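Local coordinates for PUA domain-containing protein (Aeropyrum pernix, PDB 2CX0) that probably binds RNA through its PUA domain and may take part in translation initiation, although its function is not established, at residues A[9-14]-A[50-55]; A[41-46]-A[60-65]; A[121-126]-A[147-152]. One frame throughout, in Å; residues are numbered along the deposited sequence.

How the interactions relate
From the N terminus, residues 9-14 come first, on strand 9-17. Helix 20-30 follows, and then strand 45-51, which serves interactions 1 and 2 at its two ends. Interaction 1 closes a long loop by pairing 9-14 with 50-55. Interaction 2 starts inside that loop, at 41-46, and ends beyond it, at 60-65, so the two cross along the chain. Together they tie three neighbouring strands of one antiparallel sheet. Interaction 3 follows in series. It closes a loop in the PUA domain, joining 121-126 to the start of helix 149-158. It lies on the opposite side of the chain's centre, with its centre about 37 Å from that of interaction 1 and about 30 Å from that of interaction 2.

Interaction 1: A[9-14]-A[50-55]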
ATOM      1  N   GLY A   9     -18.932   6.929  -2.453  1.00 21.06           N
ATOM      2  CA  GLY A   9     -19.991   7.865  -2.145  1.00 22.33           C
ATOM      3  C   GLY A   9     -19.816   8.696  -0.894  1.00 17.52           C
ATOM      4  O   GLY A   9     -18.706   8.994  -0.472  1.00 16.25           O
ATOM      5  N   LEU A  10     -20.927   9.069  -0.273  1.00 15.32           N
ATOM      6  CA  LEU A  10     -20.875   9.907   0.915  1.00 19.23           C
ATOM      7  C   LEU A  10     -20.240   9.191   2.111  1.00 18.68           C
ATOM      8  O   LEU A  10     -20.536   8.021   2.373  1.00 20.59           O
ATOM      9  CB  LEU A  10     -22.300  10.354   1.257  1.00 14.83           C
ATOM     10  CG  LEU A  10     -22.391  11.160   2.539  1.00 26.88           C
ATOM     11  CD1 LEU A  10     -22.084  12.651   2.214  1.00 16.96           C
ATOM     12  CD2 LEU A  10     -23.803  10.953   3.135  1.00 21.55           C
ATOM     13  N   ALA A  11     -19.319   9.856   2.795  1.00 14.08           N
ATOM     14  CA  ALA A  11     -18.714   9.267   3.967  1.00 23.22           C
ATOM     15  C   ALA A  11     -18.775  10.229   5.133  1.00 20.31           C
ATOM     16  O   ALA A  11     -18.453  11.401   4.976  1.00 22.96           O
ATOM     17  CB  ALA A  11     -17.191   8.825   3.707  1.00 13.35           C
ATOM     18  N   ARG A  12     -19.188   9.711   6.295  1.00 19.38           N
ATOM     19  CA  ARG A  12     -19.220  10.508   7.526  1.00 20.66           C
ATOM     20  C   ARG A  12     -17.908  10.185   8.240  1.00 20.90           C
ATOM     21  O   ARG A  12     -17.587   8.998   8.492  1.00 17.45           O
ATOM     22  CB  ARG A  12     -20.406  10.104   8.395  1.00 27.03           C
ATOM     23  CG  ARG A  12     -21.681  10.691   7.821  1.00 36.02           C
ATOM     24  CD  ARG A  12     -22.951   9.985   8.278  1.00 35.16           C
ATOM     25  NE  ARG A  12     -24.084  10.252   7.366  1.00 39.24           N
ATOM     26  CZ  ARG A  12     -24.745  11.410   7.287  1.00 36.55           C
ATOM     27  NH1 ARG A  12     -24.383  12.409   8.070  1.00 39.13           N
ATOM     28  NH2 ARG A  12     -25.763  11.600   6.436  1.00 18.98           N
ATOM     29  N   LEU A  13     -17.154  11.227   8.584  1.00 18.79           N
ATOM     30  CA  LEU A  13     -15.853  11.035   9.194  1.00 21.64           C
ATOM     31  C   LEU A  13     -15.749  11.449  10.660  1.00 20.97           C
ATOM     32  O   LEU A  13     -16.385  12.382  11.092  1.00 23.20           O
ATOM     33  CB  LEU A  13     -14.814  11.811   8.403  1.00 16.89           C
ATOM     34  CG  LEU A  13     -14.100  11.155   7.225  1.00 34.76           C
ATOM     35  CD1 LEU A  13     -15.060  10.697   6.205  1.00 28.04           C
ATOM     36  CD2 LEU A  13     -13.151  12.165   6.630  1.00 33.79           C
ATOM     37  N   GLU A  14     -14.931  10.707  11.398  1.00 16.18           N
ATOM     38  CA  GLU A  14     -14.610  10.968  12.799  1.00 23.14           C
ATOM     39  C   GLU A  14     -13.085  10.902  12.865  1.00 23.48           C
ATOM     40  O   GLU A  14     -12.517   9.885  12.475  1.00 26.05           O
ATOM     41  CB  GLU A  14     -15.159   9.888  13.716  1.00 28.27           C
ATOM     42  CG  GLU A  14     -16.575  10.088  14.104  1.00 45.06           C
ATOM     43  CD  GLU A  14     -16.942   9.251  15.306  1.00 53.47           C
ATOM     44  OE1 GLU A  14     -16.626   8.038  15.289  1.00 58.89           O
ATOM     45  OE2 GLU A  14     -17.536   9.809  16.259  1.00 57.63           O
ATOM     46  N   ALA A  50     -14.045   6.410   8.654  1.00 15.21           N
ATOM     47  CA  ALA A  50     -15.029   6.911   7.697  1.00 15.77           C
ATOM     48  C   ALA A  50     -16.104   5.856   7.534  1.00 18.74           C
ATOM     49  O   ALA A  50     -15.780   4.662   7.322  1.00 19.18           O
ATOM     50  CB  ALA A  50     -14.356   7.134   6.333  1.00 12.94           C
ATOM     51  N   ARG A  51     -17.356   6.273   7.636  1.00 15.50           N
ATOM     52  CA  ARG A  51     -18.439   5.342   7.450  1.00 17.10           C
ATOM     53  C   ARG A  51     -19.172   5.682   6.176  1.00 19.56           C
ATOM     54  O   ARG A  51     -19.593   6.814   6.006  1.00 18.88           O
ATOM     55  CB  ARG A  51     -19.405   5.369   8.616  1.00 16.10           C
ATOM     56  CG  ARG A  51     -20.555   4.344   8.477  1.00 27.70           C
ATOM     57  CD  ARG A  51     -21.378   4.214   9.812  1.00 34.25           C
ATOM     58  NE  ARG A  51     -21.956   5.514  10.191  1.00 36.60           N
ATOM     59  CZ  ARG A  51     -23.015   6.078   9.614  1.00 35.51           C
ATOM     60  NH1 ARG A  51     -23.658   5.465   8.630  1.00 35.10           N
ATOM     61  NH2 ARG A  51     -23.399   7.287   9.995  1.00 42.12           N
ATOM     62  N   THR A  52     -19.298   4.704   5.282  1.00 15.14           N
ATOM     63  CA  THR A  52     -19.961   4.875   3.983  1.00 18.00           C
ATOM     64  C   THR A  52     -21.146   3.917   3.971  1.00 21.56           C
ATOM     65  O   THR A  52     -21.408   3.254   4.984  1.00 20.10           O
ATOM     66  CB  THR A  52     -19.087   4.377   2.858  1.00 24.59           C
ATOM     67  OG1 THR A  52     -18.868   2.958   3.041  1.00 21.74           O
ATOM     68  CG2 THR A  52     -17.751   5.109   2.826  1.00 28.89           C
ATOM     69  N   ASP A  53     -21.834   3.843   2.818  1.00 25.83           N
ATOM     70  CA  ASP A  53     -22.969   2.917   2.568  1.00 31.35           C
ATOM     71  C   ASP A  53     -22.757   1.452   2.989  1.00 32.54           C
ATOM     72  O   ASP A  53     -23.611   0.807   3.588  1.00 30.07           O
ATOM     73  CB  ASP A  53     -23.240   2.812   1.066  1.00 40.55           C
ATOM     74  CG  ASP A  53     -24.288   3.743   0.606  1.00 54.41           C
ATOM     75  OD1 ASP A  53     -24.910   4.368   1.494  1.00 55.49           O
ATOM     76  OD2 ASP A  53     -24.483   3.838  -0.638  1.00 62.07           O
ATOM     77  N   SER A  54     -21.634   0.909   2.580  1.00 28.09           N
ATOM     78  CA  SER A  54     -21.373  -0.489   2.839  1.00 24.02           C
ATOM     79  C   SER A  54     -20.690  -0.759   4.161  1.00 30.29           C
ATOM     80  O   SER A  54     -20.873  -1.826   4.746  1.00 33.54           O
ATOM     81  CB  SER A  54     -20.543  -1.092   1.667  1.00 27.80           C
ATOM     82  OG  SER A  54     -19.257  -0.481   1.565  1.00 36.54           O
ATOM     83  N   GLY A  55     -19.933   0.205   4.675  1.00 20.43           N
ATOM     84  CA  GLY A  55     -19.229  -0.101   5.890  1.00 20.28           C
ATOM     85  C   GLY A  55     -18.243   0.926   6.380  1.00 25.30           C
ATOM     86  O   GLY A  55     -18.361   2.125   6.078  1.00 21.67           O
TER
HETATM   87  O   HOH W   1     -21.652   5.951   0.912  1.00 22.15           O
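Leu-13 and Ala-50 form the tight, apolar side of this strand pair. CD1 of Leu-13 lies 3.6 Å from CB of Ala-50. Further along the same face, CB of Ala-11 meets CG2 of Thr-52 at 3.9 Å. Leu-3 of the edge strand 2-5 touches both Leu-13 and Ala-11 from the next strand over. The backbones are held by a reciprocal pair of bonds. Arg-12 N donates to Arg-51 O at 2.9 Å, and Arg-51 N donates to Arg-12 O, also at 2.9 Å.

The other face is open to solvent and carries two charged side chains. There Arg-12 and Arg-51 run side by side. A bend at chi3 (59°) turns the Arg-51 guanidinium toward its neighbour, bringing NH2 to 3.2 Å from CD of Arg-12. The two guanidinium planes are only 6° apart. NE of Arg-12 is 4.0 Å from NH2 of Arg-51, so these like charges probably repel somewhat. At the end of the pairing a water takes over. It donates to Leu-10 O at 2.8 Å and accepts from Asp-53 N at 2.8 Å. This is antiparallel pairing of adjacent strands, in a six-stranded sheet whose strand order follows the chain.

Interaction 2: A[41-46]-A[60-65]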
ATOM      1  N   GLU A  41       9.258  11.568  13.730  1.00 49.85           N
ATOM      2  CA  GLU A  41       8.773  11.276  15.077  1.00 52.72           C
ATOM      3  C   GLU A  41       8.233  12.571  15.627  1.00 52.73           C
ATOM      4  O   GLU A  41       8.178  12.810  16.834  1.00 62.39           O
ATOM      5  CB  GLU A  41      10.006  10.800  15.850  1.00 57.79           C
ATOM      6  CG  GLU A  41      10.921   9.950  14.884  1.00 64.65           C
ATOM      7  CD  GLU A  41      12.417  10.344  14.837  1.00 65.15           C
ATOM      8  OE1 GLU A  41      12.781  11.507  15.158  1.00 66.05           O
ATOM      9  OE2 GLU A  41      13.221   9.459  14.447  1.00 64.83           O
ATOM     10  N   LYS A  42       7.829  13.413  14.705  1.00 50.51           N
ATOM     11  CA  LYS A  42       7.337  14.722  15.034  1.00 48.60           C
ATOM     12  C   LYS A  42       6.127  14.957  14.150  1.00 44.94           C
ATOM     13  O   LYS A  42       5.401  15.936  14.298  1.00 47.27           O
ATOM     14  CB  LYS A  42       8.451  15.711  14.693  1.00 55.09           C
ATOM     15  CG  LYS A  42       9.769  15.350  15.390  1.00 60.29           C
ATOM     16  CD  LYS A  42      11.021  15.864  14.674  1.00 60.88           C
ATOM     17  CE  LYS A  42      12.280  15.369  15.409  1.00 61.31           C
ATOM     18  NZ  LYS A  42      13.510  15.960  14.820  1.00 64.03           N
ATOM     19  N   ALA A  43       5.955  14.060  13.187  1.00 36.45           N
ATOM     20  CA  ALA A  43       4.838  14.161  12.276  1.00 30.16           C
ATOM     21  C   ALA A  43       3.519  14.041  13.068  1.00 21.16           C
ATOM     22  O   ALA A  43       3.434  13.332  14.049  1.00 26.14           O
ATOM     23  CB  ALA A  43       4.912  13.026  11.212  1.00 20.22           C
ATOM     24  N   ASP A  44       2.516  14.745  12.601  1.00 17.91           N
ATOM     25  CA  ASP A  44       1.181  14.736  13.158  1.00 23.07           C
ATOM     26  C   ASP A  44       0.440  13.457  12.682  1.00 26.00           C
ATOM     27  O   ASP A  44       0.161  13.263  11.467  1.00 25.09           O
ATOM     28  CB  ASP A  44       0.472  15.951  12.637  1.00 26.40           C
ATOM     29  CG  ASP A  44      -0.797  16.217  13.355  1.00 35.53           C
ATOM     30  OD1 ASP A  44      -1.233  15.357  14.159  1.00 45.68           O
ATOM     31  OD2 ASP A  44      -1.377  17.292  13.111  1.00 46.79           O
ATOM     32  N   LEU A  45       0.101  12.616  13.637  1.00 18.88           N
ATOM     33  CA  LEU A  45      -0.543  11.328  13.362  1.00 15.83           C
ATOM     34  C   LEU A  45      -1.964  11.362  13.883  1.00 20.19           C
ATOM     35  O   LEU A  45      -2.195  11.624  15.067  1.00 19.23           O
ATOM     36  CB  LEU A  45       0.230  10.208  14.071  1.00 20.88           C
ATOM     37  CG  LEU A  45       1.331   9.366  13.415  1.00 34.06           C
ATOM     38  CD1 LEU A  45       2.046  10.154  12.303  1.00 30.82           C
ATOM     39  CD2 LEU A  45       2.307   8.851  14.527  1.00 26.86           C
ATOM     40  N   ARG A  46      -2.922  11.108  13.003  1.00 16.94           N
ATOM     41  CA  ARG A  46      -4.325  11.088  13.391  1.00 15.25           C
ATOM     42  C   ARG A  46      -5.002   9.825  12.838  1.00 16.36           C
ATOM     43  O   ARG A  46      -4.597   9.254  11.824  1.00 19.10           O
ATOM     44  CB  ARG A  46      -5.049  12.344  12.854  1.00 21.60           C
ATOM     45  CG  ARG A  46      -4.450  13.688  13.336  1.00 24.07           C
ATOM     46  CD  ARG A  46      -5.239  14.913  12.841  1.00 26.91           C
ATOM     47  NE  ARG A  46      -6.614  14.987  13.353  1.00 28.87           N
ATOM     48  CZ  ARG A  46      -6.969  15.378  14.579  1.00 32.90           C
ATOM     49  NH1 ARG A  46      -6.052  15.744  15.486  1.00 30.26           N
ATOM     50  NH2 ARG A  46      -8.254  15.430  14.889  1.00 35.30           N
ATOM     51  N   ILE A  60      -4.806   5.880   9.036  1.00 12.22           N
ATOM     52  CA  ILE A  60      -3.967   6.741   9.825  1.00 12.38           C
ATOM     53  C   ILE A  60      -3.415   7.807   8.905  1.00 17.26           C
ATOM     54  O   ILE A  60      -2.875   7.479   7.839  1.00 16.53           O
ATOM     55  CB  ILE A  60      -2.838   5.945  10.455  1.00 11.29           C
ATOM     56  CG1 ILE A  60      -3.440   5.059  11.583  1.00 18.60           C
ATOM     57  CG2 ILE A  60      -1.728   6.908  10.991  1.00 13.53           C
ATOM     58  CD1 ILE A  60      -2.422   4.037  12.142  1.00 25.15           C
ATOM     59  N   THR A  61      -3.574   9.072   9.268  1.00 11.99           N
ATOM     60  CA  THR A  61      -3.001  10.153   8.452  1.00 15.77           C
ATOM     61  C   THR A  61      -1.694  10.618   9.075  1.00 16.35           C
ATOM     62  O   THR A  61      -1.536  10.640  10.282  1.00 14.70           O
ATOM     63  CB  THR A  61      -3.939  11.386   8.306  1.00 19.47           C
ATOM     64  OG1 THR A  61      -4.270  11.938   9.605  1.00 16.20           O
ATOM     65  CG2 THR A  61      -5.239  10.926   7.592  1.00 13.28           C
ATOM     66  N   VAL A  62      -0.760  10.994   8.211  1.00 15.37           N
ATOM     67  CA  VAL A  62       0.547  11.477   8.601  1.00 13.48           C
ATOM     68  C   VAL A  62       0.639  12.879   7.960  1.00 18.50           C
ATOM     69  O   VAL A  62       0.719  13.038   6.741  1.00 17.09           O
ATOM     70  CB  VAL A  62       1.727  10.580   8.059  1.00 12.99           C
ATOM     71  CG1 VAL A  62       3.071  11.102   8.577  1.00 17.65           C
ATOM     72  CG2 VAL A  62       1.590   9.150   8.510  1.00 12.43           C
ATOM     73  N   ASP A  63       0.619  13.903   8.808  1.00 24.07           N
ATOM     74  CA  ASP A  63       0.641  15.298   8.336  1.00 27.74           C
ATOM     75  C   ASP A  63      -0.489  15.561   7.364  1.00 22.15           C
ATOM     76  O   ASP A  63      -0.343  16.303   6.403  1.00 25.16           O
ATOM     77  CB  ASP A  63       2.011  15.664   7.725  1.00 24.84           C
ATOM     78  CG  ASP A  63       3.058  15.850   8.795  1.00 34.87           C
ATOM     79  OD1 ASP A  63       2.630  16.213   9.909  1.00 36.10           O
ATOM     80  OD2 ASP A  63       4.262  15.645   8.553  1.00 37.83           O
ATOM     81  N   GLY A  64      -1.622  14.921   7.620  1.00 19.61           N
ATOM     82  CA  GLY A  64      -2.778  15.106   6.791  1.00 20.55           C
ATOM     83  C   GLY A  64      -2.826  14.126   5.636  1.00 23.19           C
ATOM     84  O   GLY A  64      -3.881  13.967   5.015  1.00 27.36           O
ATOM     85  N   VAL A  65      -1.725  13.453   5.311  1.00 14.21           N
ATOM     86  CA  VAL A  65      -1.816  12.490   4.200  1.00 20.34           C
ATOM     87  C   VAL A  65      -2.384  11.103   4.663  1.00 13.86           C
ATOM     88  O   VAL A  65      -1.889  10.532   5.607  1.00 15.01           O
ATOM     89  CB  VAL A  65      -0.425  12.314   3.552  1.00 20.93           C
ATOM     90  CG1 VAL A  65      -0.510  11.313   2.415  1.00 21.00           C
ATOM     91  CG2 VAL A  65       0.087  13.680   3.063  1.00 22.32           C
TER
HETATM   92  O   HOH W   2      -2.384  13.633  10.235  1.00 22.95           O
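At the open end of the beta hairpin of strands 45-51 and 56-62, Arg-46 pairs with Thr-61, and Leu-45 and Val-62 form the non-hydrogen-bonded pair beside it. Arg-46 O receives Thr-61 N at 2.8 Å, in the carbonyl plane. The return bond, from Arg-46 N to Thr-61 O, is longer at 3.1 Å, and its donor is tilted from that plane. Two residues along, beyond Leu-45 and Val-62, Asp-63 N donates to Asp-44 O at 2.8 Å. Here the Asp-63 side chain stands in for a backbone carbonyl. With CG anti to the carbonyl carbon (chi1 -74°), it reaches back to Asp-44, where OD1 accepts from the backbone N at 3.1 Å. That N-H comes from above the carboxylate plane.

Asp-63 and Gly-64 are the central residues of a type I' turn from Val-62 to Val-65, which leads into the next strand, 65-70. A water ties this turn to Asp-44, just ahead of strand 45-51. It donates to Asp-44 O at 2.9 Å and accepts from Gly-64 N at 3.0 Å. It is also hydrogen-bonded to Thr-61 OG1. Asp-44 O is therefore gripped twice.

Apolar groups meet on the face of Leu-45 and Val-62. CG1 of Val-62 touches CB of Ala-43 at 3.7 Å. Its CG2 lies 4.0 Å from CD1 of Leu-45, whose side chain runs alongside. Phe-39 touches both Leu-45 and Val-62, Leu-26 of helix 20-30 packs on Leu-45, and Phe-86 of helix 80-86 packs on Val-62.

Interaction 3: A[121-126]-A[147-152]; sequences GSFTRG and VDSSAL
Phe-123 and Ser-149 join a loop of the PUA domain to the N terminus of helix 149-158. The loop links strands 116-121 and 128-133.

Hydrogen bonds come first. Ser-149 N donates to Phe-123 O at 2.8 Å in an almost straight bond (178°), from above the carbonyl plane. In return Phe-123 N donates to Ser-149 OG at 3.0 Å. A water donates to the same Phe-123 O and accepts from Ser-150 N, so two N-H groups of the first helical turn are engaged. Asp-148 is the N-cap residue, but its side chain makes no capping bond. It turns to the loop instead, where OD2 accepts from Arg-125 N at 2.9 Å with its anti lone pair.

Ring contacts form the second group. Phe-123 has CG between its backbone N and carbonyl carbon (chi1 53°), which places one ring face against Ser-149. CB of Ser-149 sits 3.5 Å from the ring centroid, 8° off the normal, as a CH-pi contact. At the ring edge, CZ meets CD2 of Leu-152 at 4.3 Å. Val-147 O also lies at the edge, 3.7 Å from CE1, and this buried oxygen has no polar partner. Val-95 of strand 93-97 packs on the ring too. Replacing Phe-123 with an alanine would remove the ring and is likely to open a gap beside CB of Ser-149 and CD2 of Leu-152.

The third group is the packing and water bridge of Arg-125. Its guanidinium lays one face over CA of Val-147. A water accepts from Arg-125 NH2 and from Asp-148 N, at 2.8 Å each.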
ATOM      1  N   GLY A 121      15.488  -4.276  -4.249  1.00 18.03           N
ATOM      2  CA  GLY A 121      15.438  -4.529  -2.814  1.00 14.97           C
ATOM      3  C   GLY A 121      15.676  -5.991  -2.503  1.00 19.85           C
ATOM      4  O   GLY A 121      16.069  -6.765  -3.391  1.00 25.77           O
ATOM      5  N   SER A 122      15.399  -6.380  -1.258  1.00 18.05           N
ATOM      6  CA  SER A 122      15.612  -7.744  -0.790  1.00 15.61           C
ATOM      7  C   SER A 122      14.419  -8.099   0.096  1.00 22.30           C
ATOM      8  O   SER A 122      14.093  -7.357   1.021  1.00 27.79           O
ATOM      9  CB  SER A 122      16.921  -7.782   0.005  1.00 24.03           C
ATOM     10  OG  SER A 122      17.164  -9.094   0.466  1.00 27.81           O
ATOM     11  N   PHE A 123      13.728  -9.198  -0.184  1.00 20.46           N
ATOM     12  CA  PHE A 123      12.574  -9.538   0.614  1.00 14.43           C
ATOM     13  C   PHE A 123      12.308 -11.021   0.535  1.00 19.08           C
ATOM     14  O   PHE A 123      12.828 -11.723  -0.371  1.00 15.01           O
ATOM     15  CB  PHE A 123      11.327  -8.752   0.150  1.00 15.48           C
ATOM     16  CG  PHE A 123      11.028  -8.869  -1.304  1.00 17.99           C
ATOM     17  CD1 PHE A 123      10.287  -9.939  -1.814  1.00 15.52           C
ATOM     18  CD2 PHE A 123      11.468  -7.867  -2.188  1.00 19.46           C
ATOM     19  CE1 PHE A 123       9.994 -10.000  -3.207  1.00 21.10           C
ATOM     20  CE2 PHE A 123      11.187  -7.922  -3.536  1.00 16.86           C
ATOM     21  CZ  PHE A 123      10.449  -8.990  -4.054  1.00 20.21           C
ATOM     22  N   THR A 124      11.508 -11.506   1.475  1.00 17.65           N
ATOM     23  CA  THR A 124      11.171 -12.915   1.445  1.00 23.35           C
ATOM     24  C   THR A 124       9.661 -13.060   1.292  1.00 22.38           C
ATOM     25  O   THR A 124       8.918 -12.088   1.448  1.00 17.42           O
ATOM     26  CB  THR A 124      11.649 -13.621   2.764  1.00 27.50           C
ATOM     27  OG1 THR A 124      11.029 -12.990   3.877  1.00 31.50           O
ATOM     28  CG2 THR A 124      13.137 -13.488   2.928  1.00 32.87           C
ATOM     29  N   ARG A 125       9.216 -14.285   0.980  1.00 17.03           N
ATOM     30  CA  ARG A 125       7.799 -14.569   0.861  1.00 19.85           C
ATOM     31  C   ARG A 125       7.117 -14.009   2.107  1.00 20.15           C
ATOM     32  O   ARG A 125       7.631 -14.182   3.225  1.00 17.93           O
ATOM     33  CB  ARG A 125       7.590 -16.107   0.779  1.00 22.46           C
ATOM     34  CG  ARG A 125       6.178 -16.594   1.020  1.00 26.23           C
ATOM     35  CD  ARG A 125       6.013 -18.041   0.566  1.00 34.68           C
ATOM     36  NE  ARG A 125       7.104 -18.408  -0.318  1.00 47.92           N
ATOM     37  CZ  ARG A 125       6.993 -19.207  -1.376  1.00 52.68           C
ATOM     38  NH1 ARG A 125       5.812 -19.738  -1.706  1.00 53.40           N
ATOM     39  NH2 ARG A 125       8.080 -19.483  -2.091  1.00 56.71           N
ATOM     40  N   GLY A 126       5.979 -13.326   1.941  1.00 16.34           N
ATOM     41  CA  GLY A 126       5.262 -12.805   3.106  1.00 10.64           C
ATOM     42  C   GLY A 126       5.533 -11.338   3.402  1.00 14.49           C
ATOM     43  O   GLY A 126       4.760 -10.697   4.155  1.00 17.17           O
ATOM     44  N   VAL A 147       6.829 -15.029  -3.258  1.00 20.25           N
ATOM     45  CA  VAL A 147       8.115 -15.720  -3.448  1.00 21.64           C
ATOM     46  C   VAL A 147       9.239 -14.828  -2.951  1.00 20.51           C
ATOM     47  O   VAL A 147       9.067 -13.607  -2.879  1.00 16.52           O
ATOM     48  CB  VAL A 147       8.359 -16.054  -4.926  1.00 24.23           C
ATOM     49  CG1 VAL A 147       7.390 -17.146  -5.351  1.00 27.74           C
ATOM     50  CG2 VAL A 147       8.190 -14.811  -5.789  1.00 21.08           C
ATOM     51  N   ASP A 148      10.394 -15.399  -2.648  1.00 16.47           N
ATOM     52  CA  ASP A 148      11.490 -14.570  -2.171  1.00 14.79           C
ATOM     53  C   ASP A 148      11.980 -13.697  -3.364  1.00 23.41           C
ATOM     54  O   ASP A 148      11.822 -14.110  -4.543  1.00 19.65           O
ATOM     55  CB  ASP A 148      12.649 -15.458  -1.714  1.00 22.68           C
ATOM     56  CG  ASP A 148      12.317 -16.344  -0.495  1.00 34.10           C
ATOM     57  OD1 ASP A 148      13.148 -17.243  -0.191  1.00 34.27           O
ATOM     58  OD2 ASP A 148      11.270 -16.149   0.165  1.00 29.07           O
ATOM     59  N   SER A 149      12.579 -12.528  -3.082  1.00 15.53           N
ATOM     60  CA  SER A 149      13.128 -11.675  -4.149  1.00 14.85           C
ATOM     61  C   SER A 149      14.214 -12.424  -4.978  1.00 19.31           C
ATOM     62  O   SER A 149      14.311 -12.256  -6.206  1.00 15.70           O
ATOM     63  CB  SER A 149      13.751 -10.396  -3.564  1.00 15.81           C
ATOM     64  OG  SER A 149      14.703 -10.747  -2.578  1.00 18.29           O
ATOM     65  N   SER A 150      15.041 -13.263  -4.356  1.00 18.27           N
ATOM     66  CA  SER A 150      16.057 -13.944  -5.180  1.00 19.73           C
ATOM     67  C   SER A 150      15.407 -15.010  -6.079  1.00 21.45           C
ATOM     68  O   SER A 150      15.896 -15.306  -7.178  1.00 22.45           O
ATOM     69  CB  SER A 150      17.112 -14.571  -4.289  1.00 21.56           C
ATOM     70  OG  SER A 150      16.488 -15.543  -3.510  1.00 29.11           O
ATOM     71  N   ALA A 151      14.300 -15.606  -5.635  1.00 16.45           N
ATOM     72  CA  ALA A 151      13.657 -16.572  -6.489  1.00 17.35           C
ATOM     73  C   ALA A 151      12.938 -15.822  -7.631  1.00 15.55           C
ATOM     74  O   ALA A 151      12.911 -16.310  -8.768  1.00 18.94           O
ATOM     75  CB  ALA A 151      12.656 -17.397  -5.698  1.00 18.51           C
ATOM     76  N   LEU A 152      12.348 -14.666  -7.327  1.00 13.61           N
ATOM     77  CA  LEU A 152      11.614 -13.931  -8.339  1.00 14.48           C
ATOM     78  C   LEU A 152      12.577 -13.477  -9.452  1.00 13.99           C
ATOM     79  O   LEU A 152      12.211 -13.446 -10.637  1.00 14.40           O
ATOM     80  CB  LEU A 152      10.873 -12.744  -7.704  1.00 11.27           C
ATOM     81  CG  LEU A 152       9.941 -11.944  -8.633  1.00 15.13           C
ATOM     82  CD1 LEU A 152       8.839 -12.869  -9.255  1.00 16.37           C
ATOM     83  CD2 LEU A 152       9.276 -10.787  -7.752  1.00 13.08           C
TER
HETATM   84  O   HOH W   3      15.366 -13.200  -1.296  1.00 28.48           O
HETATM   85  O   HOH W   4      10.415 -18.164  -2.790  1.00 33.20           O